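Side-chain contacts in sugar ABC transporter, sugar-binding protein (Streptococcus pneumoniae, PDB 2HEU), which probably binds an extracellular sugar, likely a raffinose-type oligosaccharide, and delivers it to an ABC transporter for uptake: residues K103-G108 with Y120-T125; G292-S297 with E313-P318. All coordinates share one frame; numbering follows the deposited sequence.

Interaction 1 of 2, residues K103-G108 with Y120-T125; sequences KRVKNG and YNVPFT. With NA (sodium ion), chain E.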
loop_
_atom_site.group_PDB
_atom_site.type_symbol
_atom_site.label_atom_id
_atom_site.label_comp_id
_atom_site.label_asym_id
_atom_site.label_seq_id
_atom_site.Cartn_x
_atom_site.Cartn_y
_atom_site.Cartn_z
ATOM N N LYS A 103 -21.526 3.255 -3.447
ATOM C CA LYS A 103 -21.989 2.012 -2.895
ATOM C C LYS A 103 -21.302 0.781 -3.546
ATOM O O LYS A 103 -21.362 -0.334 -3.027
ATOM C CB LYS A 103 -23.502 1.896 -3.017
ATOM C CG LYS A 103 -24.238 3.043 -2.308
ATOM C CD LYS A 103 -23.782 3.256 -0.830
ATOM C CE LYS A 103 -23.883 2.047 0.160
ATOM N NZ LYS A 103 -23.460 2.323 1.652
ATOM N N ARG A 104 -20.653 0.986 -4.697
ATOM C CA ARG A 104 -19.882 -0.030 -5.400
ATOM C C ARG A 104 -18.527 -0.308 -4.761
ATOM O O ARG A 104 -17.903 -1.298 -5.154
ATOM C CB ARG A 104 -19.736 0.285 -6.885
ATOM C CG ARG A 104 -21.084 0.451 -7.579
ATOM C CD ARG A 104 -20.931 1.074 -8.921
ATOM N NE ARG A 104 -22.233 1.175 -9.597
ATOM C CZ ARG A 104 -22.420 1.797 -10.735
ATOM N NH1 ARG A 104 -21.381 2.361 -11.313
ATOM N NH2 ARG A 104 -23.662 1.814 -11.274
ATOM N N VAL A 105 -18.116 0.550 -3.827
ATOM C CA VAL A 105 -16.857 0.269 -3.081
ATOM C C VAL A 105 -17.213 -0.663 -1.931
ATOM O O VAL A 105 -18.194 -0.441 -1.229
ATOM C CB VAL A 105 -16.284 1.559 -2.576
ATOM C CG1 VAL A 105 -14.961 1.276 -1.757
ATOM C CG2 VAL A 105 -15.963 2.520 -3.749
ATOM N N LYS A 106 -16.399 -1.670 -1.716
ATOM C CA LYS A 106 -16.610 -2.605 -0.577
ATOM C C LYS A 106 -16.909 -1.957 0.726
ATOM O O LYS A 106 -16.330 -0.919 1.096
ATOM C CB LYS A 106 -15.385 -3.510 -0.469
ATOM C CG LYS A 106 -15.388 -4.467 -1.649
ATOM C CD LYS A 106 -14.185 -5.368 -1.744
ATOM C CE LYS A 106 -14.172 -6.068 -3.116
ATOM N NZ LYS A 106 -12.921 -6.766 -3.452
ATOM N N ASN A 107 -17.803 -2.615 1.461
ATOM C CA ASN A 107 -18.331 -2.114 2.739
ATOM C C ASN A 107 -17.194 -1.546 3.595
ATOM O O ASN A 107 -16.224 -2.235 3.895
ATOM C CB ASN A 107 -18.937 -3.268 3.482
ATOM C CG ASN A 107 -20.273 -3.659 3.010
ATOM O OD1 ASN A 107 -20.828 -3.005 2.129
ATOM N ND2 ASN A 107 -20.844 -4.665 3.627
ATOM N N GLY A 108 -17.386 -0.313 4.061
ATOM C CA GLY A 108 -16.487 0.235 5.093
ATOM C C GLY A 108 -15.156 0.750 4.578
ATOM O O GLY A 108 -14.458 1.437 5.327
ATOM N N TYR A 120 -14.352 11.738 0.402
ATOM C CA TYR A 120 -13.894 12.563 -0.646
ATOM C C TYR A 120 -13.108 11.864 -1.711
ATOM O O TYR A 120 -12.560 12.552 -2.602
ATOM C CB TYR A 120 -13.028 13.723 -0.050
ATOM C CG TYR A 120 -13.778 14.665 0.869
ATOM C CD1 TYR A 120 -14.521 15.740 0.339
ATOM C CD2 TYR A 120 -13.823 14.467 2.223
ATOM C CE1 TYR A 120 -15.221 16.639 1.125
ATOM C CE2 TYR A 120 -14.529 15.337 3.009
ATOM C CZ TYR A 120 -15.270 16.385 2.471
ATOM O OH TYR A 120 -15.932 17.282 3.272
ATOM N N ASN A 121 -12.984 10.543 -1.648
ATOM C CA ASN A 121 -12.107 9.842 -2.565
ATOM C C ASN A 121 -12.684 8.477 -2.804
ATOM O O ASN A 121 -13.168 7.832 -1.826
ATOM C CB ASN A 121 -10.693 9.781 -1.983
ATOM C CG ASN A 121 -9.683 9.087 -2.804
ATOM O OD1 ASN A 121 -9.578 7.879 -2.790
ATOM N ND2 ASN A 121 -8.880 9.896 -3.549
ATOM N N VAL A 122 -12.651 7.988 -4.017
ATOM C CA VAL A 122 -13.029 6.608 -4.379
ATOM C C VAL A 122 -11.764 5.767 -4.509
ATOM O O VAL A 122 -10.981 5.982 -5.472
ATOM C CB VAL A 122 -13.796 6.542 -5.736
ATOM C CG1 VAL A 122 -14.197 5.165 -6.029
ATOM C CG2 VAL A 122 -15.019 7.510 -5.659
ATOM N N PRO A 123 -11.497 4.889 -3.544
ATOM C CA PRO A 123 -10.318 4.009 -3.721
ATOM C C PRO A 123 -10.767 2.831 -4.581
ATOM O O PRO A 123 -11.558 2.009 -4.132
ATOM C CB PRO A 123 -9.878 3.661 -2.263
ATOM C CG PRO A 123 -10.899 4.417 -1.345
ATOM C CD PRO A 123 -12.080 4.707 -2.199
ATOM N N PHE A 124 -10.341 2.809 -5.830
ATOM C CA PHE A 124 -10.614 1.684 -6.740
ATOM C C PHE A 124 -9.713 0.535 -6.429
ATOM O O PHE A 124 -10.162 -0.618 -6.508
ATOM C CB PHE A 124 -10.388 2.118 -8.209
ATOM C CG PHE A 124 -11.284 3.209 -8.664
ATOM C CD1 PHE A 124 -12.513 2.921 -9.159
ATOM C CD2 PHE A 124 -10.931 4.569 -8.577
ATOM C CE1 PHE A 124 -13.367 3.910 -9.610
ATOM C CE2 PHE A 124 -11.765 5.550 -8.993
ATOM C CZ PHE A 124 -12.981 5.224 -9.509
ATOM N N THR A 125 -8.398 0.755 -6.246
ATOM C CA THR A 125 -7.476 -0.286 -5.930
ATOM C C THR A 125 -6.646 0.129 -4.747
ATOM O O THR A 125 -6.610 1.306 -4.346
ATOM C CB THR A 125 -6.534 -0.604 -7.059
ATOM O OG1 THR A 125 -5.662 0.507 -7.287
ATOM C CG2 THR A 125 -7.278 -1.013 -8.367
HETATM NA NA NA E . -22.056 -2.280 -1.920
HETATM O O HOH W 1 -20.618 -1.419 -0.189
HETATM O O HOH W 2 -23.850 -2.104 -3.405
HETATM O O HOH W 3 -23.555 -1.124 -0.509
#
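One water is gripped from three directions beside V105, the residue whose side chain meets V122. It donates to V105 O at 2.8 Å and to the amide oxygen N107 OD1 at 2.8 Å, and its own oxygen lies 2.4 Å from the sodium ion. N107 suits the place because its side-chain oxygen can accept from that water. The metal also takes K103 O at 2.3 Å and two further waters, and two atoms from elsewhere in the structure, among them E335 OE1, bring its ligands to six. K103 gives the metal its main-chain oxygen, a ligand that does not depend on the lysine side chain.

Away from the metal, V105 turns its branched side chain inward to touch the strand. CG2, anti to the carbonyl carbon, meets V122 CG1 at 3.9 Å, and the two side chains cross obliquely. Beta-branched valines suit this narrow join, because each presents a short methyl without a long chain to bury. The same V122 methyl also lies 3.7 Å above one face of the F124 ring, offset toward its rim. V105 CG1, anti to its backbone N (chi1 179°), comes within 4.2 Å of P123 O, a buried oxygen with no polar partner in the model.

Strand 122-123 is outermost in its mixed sheet and antiparallel to strand 295-298, which it meets through backbone hydrogen bonds between V122 and W296 and between F124 and L294. P123, lacking an N-H, falls between these two bonding positions, with the 103-108 loop alongside and V122 against V312 of helix 305-315.

Interaction 2 of 2, residues G292-S297 with E313-P318; sequences GDLAWS and EYMTRP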
loop_
_atom_site.group_PDB
_atom_site.type_symbol
_atom_site.label_atom_id
_atom_site.label_comp_id
_atom_site.label_asym_id
_atom_site.label_seq_id
_atom_site.Cartn_x
_atom_site.Cartn_y
_atom_site.Cartn_z
ATOM N N GLY A 292 -5.120 3.048 -0.671
ATOM C CA GLY A 292 -5.592 3.327 -2.037
ATOM C C GLY A 292 -4.459 3.732 -2.951
ATOM O O GLY A 292 -3.590 4.526 -2.579
ATOM N N ASP A 293 -4.557 3.224 -4.182
ATOM C CA ASP A 293 -3.559 3.403 -5.186
ATOM C C ASP A 293 -4.226 4.134 -6.402
ATOM O O ASP A 293 -4.040 5.350 -6.552
ATOM C CB ASP A 293 -2.954 2.024 -5.568
ATOM C CG ASP A 293 -1.886 2.106 -6.629
ATOM O OD1 ASP A 293 -1.217 3.170 -6.658
ATOM O OD2 ASP A 293 -1.653 1.180 -7.449
ATOM N N LEU A 294 -4.973 3.399 -7.213
ATOM C CA LEU A 294 -5.910 4.098 -8.132
ATOM C C LEU A 294 -7.052 4.595 -7.315
ATOM O O LEU A 294 -7.860 3.793 -6.801
ATOM C CB LEU A 294 -6.349 3.149 -9.245
ATOM C CG LEU A 294 -7.092 3.926 -10.398
ATOM C CD1 LEU A 294 -6.093 4.687 -11.289
ATOM C CD2 LEU A 294 -7.964 2.988 -11.209
ATOM N N ALA A 295 -7.085 5.899 -7.078
ATOM C CA ALA A 295 -7.933 6.487 -6.029
ATOM C C ALA A 295 -8.175 7.906 -6.485
ATOM O O ALA A 295 -7.248 8.659 -6.679
ATOM C CB ALA A 295 -7.270 6.425 -4.673
ATOM N N TRP A 296 -9.466 8.243 -6.691
ATOM C CA TRP A 296 -9.833 9.512 -7.341
ATOM C C TRP A 296 -10.712 10.369 -6.487
ATOM O O TRP A 296 -11.638 9.919 -5.810
ATOM C CB TRP A 296 -10.562 9.280 -8.669
ATOM C CG TRP A 296 -9.817 8.571 -9.742
ATOM C CD1 TRP A 296 -8.473 8.221 -9.744
ATOM C CD2 TRP A 296 -10.312 8.053 -10.974
ATOM N NE1 TRP A 296 -8.159 7.569 -10.888
ATOM C CE2 TRP A 296 -9.267 7.484 -11.706
ATOM C CE3 TRP A 296 -11.598 8.114 -11.556
ATOM C CZ2 TRP A 296 -9.433 6.916 -12.980
ATOM C CZ3 TRP A 296 -11.746 7.572 -12.814
ATOM C CH2 TRP A 296 -10.685 6.983 -13.501
ATOM N N SER A 297 -10.442 11.675 -6.603
ATOM C CA SER A 297 -11.249 12.755 -6.016
ATOM C C SER A 297 -11.678 13.742 -7.130
ATOM O O SER A 297 -11.048 13.745 -8.206
ATOM C CB SER A 297 -10.453 13.478 -4.944
ATOM O OG SER A 297 -10.128 12.620 -3.856
ATOM N N GLU A 313 -17.885 7.630 -12.098
ATOM C CA GLU A 313 -18.872 6.555 -12.083
ATOM C C GLU A 313 -18.484 5.460 -13.060
ATOM O O GLU A 313 -18.640 4.277 -12.755
ATOM C CB GLU A 313 -20.254 7.129 -12.391
ATOM C CG GLU A 313 -21.331 6.064 -12.295
ATOM C CD GLU A 313 -21.643 5.343 -13.554
ATOM O OE1 GLU A 313 -21.768 6.018 -14.611
ATOM O OE2 GLU A 313 -21.916 4.129 -13.482
ATOM N N TYR A 314 -18.038 5.811 -14.244
ATOM C CA TYR A 314 -17.711 4.861 -15.236
ATOM C C TYR A 314 -16.669 3.854 -14.704
ATOM O O TYR A 314 -16.817 2.633 -14.912
ATOM C CB TYR A 314 -17.130 5.582 -16.518
ATOM C CG TYR A 314 -16.925 4.710 -17.674
ATOM C CD1 TYR A 314 -15.686 4.402 -18.172
ATOM C CD2 TYR A 314 -18.007 4.194 -18.372
ATOM C CE1 TYR A 314 -15.502 3.651 -19.260
ATOM C CE2 TYR A 314 -17.849 3.414 -19.515
ATOM C CZ TYR A 314 -16.597 3.133 -19.934
ATOM O OH TYR A 314 -16.368 2.305 -21.012
ATOM N N MET A 315 -15.647 4.363 -14.007
ATOM C CA MET A 315 -14.606 3.481 -13.505
ATOM C C MET A 315 -15.086 2.556 -12.408
ATOM O O MET A 315 -14.431 1.520 -12.141
ATOM C CB MET A 315 -13.419 4.343 -13.058
ATOM C CG MET A 315 -12.119 3.558 -12.807
ATOM S SD MET A 315 -11.372 3.180 -14.364
ATOM C CE MET A 315 -11.365 2.134 -13.900
ATOM N N THR A 316 -16.171 2.904 -11.702
ATOM C CA THR A 316 -16.748 2.019 -10.690
ATOM C C THR A 316 -17.549 0.825 -11.268
ATOM O O THR A 316 -17.953 -0.036 -10.514
ATOM C CB THR A 316 -17.596 2.755 -9.684
ATOM O OG1 THR A 316 -18.854 3.191 -10.317
ATOM C CG2 THR A 316 -16.970 3.927 -8.955
ATOM N N ARG A 317 -17.826 0.859 -12.567
ATOM C CA ARG A 317 -18.580 -0.230 -13.159
ATOM C C ARG A 317 -17.698 -1.486 -13.229
ATOM O O ARG A 317 -16.532 -1.385 -13.604
ATOM C CB ARG A 317 -18.996 0.140 -14.582
ATOM C CG ARG A 317 -19.940 1.302 -14.626
ATOM C CD ARG A 317 -20.267 1.687 -16.028
ATOM N NE ARG A 317 -21.085 2.858 -16.069
ATOM C CZ ARG A 317 -21.623 3.372 -17.171
ATOM N NH1 ARG A 317 -21.370 2.758 -18.332
ATOM N NH2 ARG A 317 -22.269 4.488 -17.118
ATOM N N PRO A 318 -18.208 -2.674 -12.897
ATOM C CA PRO A 318 -17.336 -3.848 -12.870
ATOM C C PRO A 318 -16.685 -4.150 -14.129
ATOM O O PRO A 318 -15.505 -4.485 -14.139
ATOM C CB PRO A 318 -18.314 -4.976 -12.465
ATOM C CG PRO A 318 -19.589 -4.432 -12.302
ATOM C CD PRO A 318 -19.580 -2.956 -12.446
#
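A Met-aromatic contact joins strand 295-298 to helix 305-315, with W296 and M315 as its partners. M315 SD stands 4.9 Å from the centroid of the six-membered ring of W296, 50° off the ring normal, and so approaches obliquely. The closer touch is made by the root of the methionine: CB lies 3.6 Å from W296 CZ3, and CG is 3.8 Å from W296 CH2. With CG anti to its backbone N (chi1 -167°), M315 leaves the helix across the indole at about a right angle to it. L294 starts out toward the helix from its CB, but its approach to the methionine rests on a CE whose modelled position is doubtful.

Here one helix packs on the mixed sheet of an alpha/beta lobe, as in periplasmic binding proteins. The broad tryptophan can span from strand to helix, while the flexible, polarisable methionine fits against it. F124 meets W296 edge-to-face, and F311 lies nearly parallel to the indole.

The chain goes on from M315 through T316 and R317 into helix 318-328. T316 OG1 donates to E313 O at 2.7 Å, folding the side chain of the threonine back on the preceding turn. R317 takes E313 side-on: NE reaches OE2 at 3.0 Å, nearly straight at 171° but from above the carboxylate plane, and NH2 reaches the syn lone pair of OE1 at 3.0 Å. Y314 CD2 sits 3.6 Å above one face of the guanidinium, toward its rim, while the two bonds to E313 set its rotation. R317 occupies the N-cap of helix 318-328, where P318 follows comfortably in a first turn that needs no N-H from it. R104 NH1, from the 103-108 loop, makes a second salt bridge to E313 OE2 and a hydrogen bond to T316 OG1.

In the fold
From the N terminus, the chain first closes interaction 1, a short loop in which eleven residues, none of them in a helix or strand, separate 103-108 from 120-125. Interaction 2 follows much later, joining 292-297 to 313-318 across fifteen residues that include much of helix 305-315. The two lie in series, neither nested nor crossed, yet their centres are 8 Å apart because strands 122-123 and 295-298 are neighbours in one sheet. Y120 O and S297 OG, 2.7 Å apart, and T125 O and D293 N, 2.8 Å apart, probably pair by hydrogen bonds, while F124 CE1 packs 3.4 Å from M315 CG. Loop, edge strand, inner strand and helix are thereby connected.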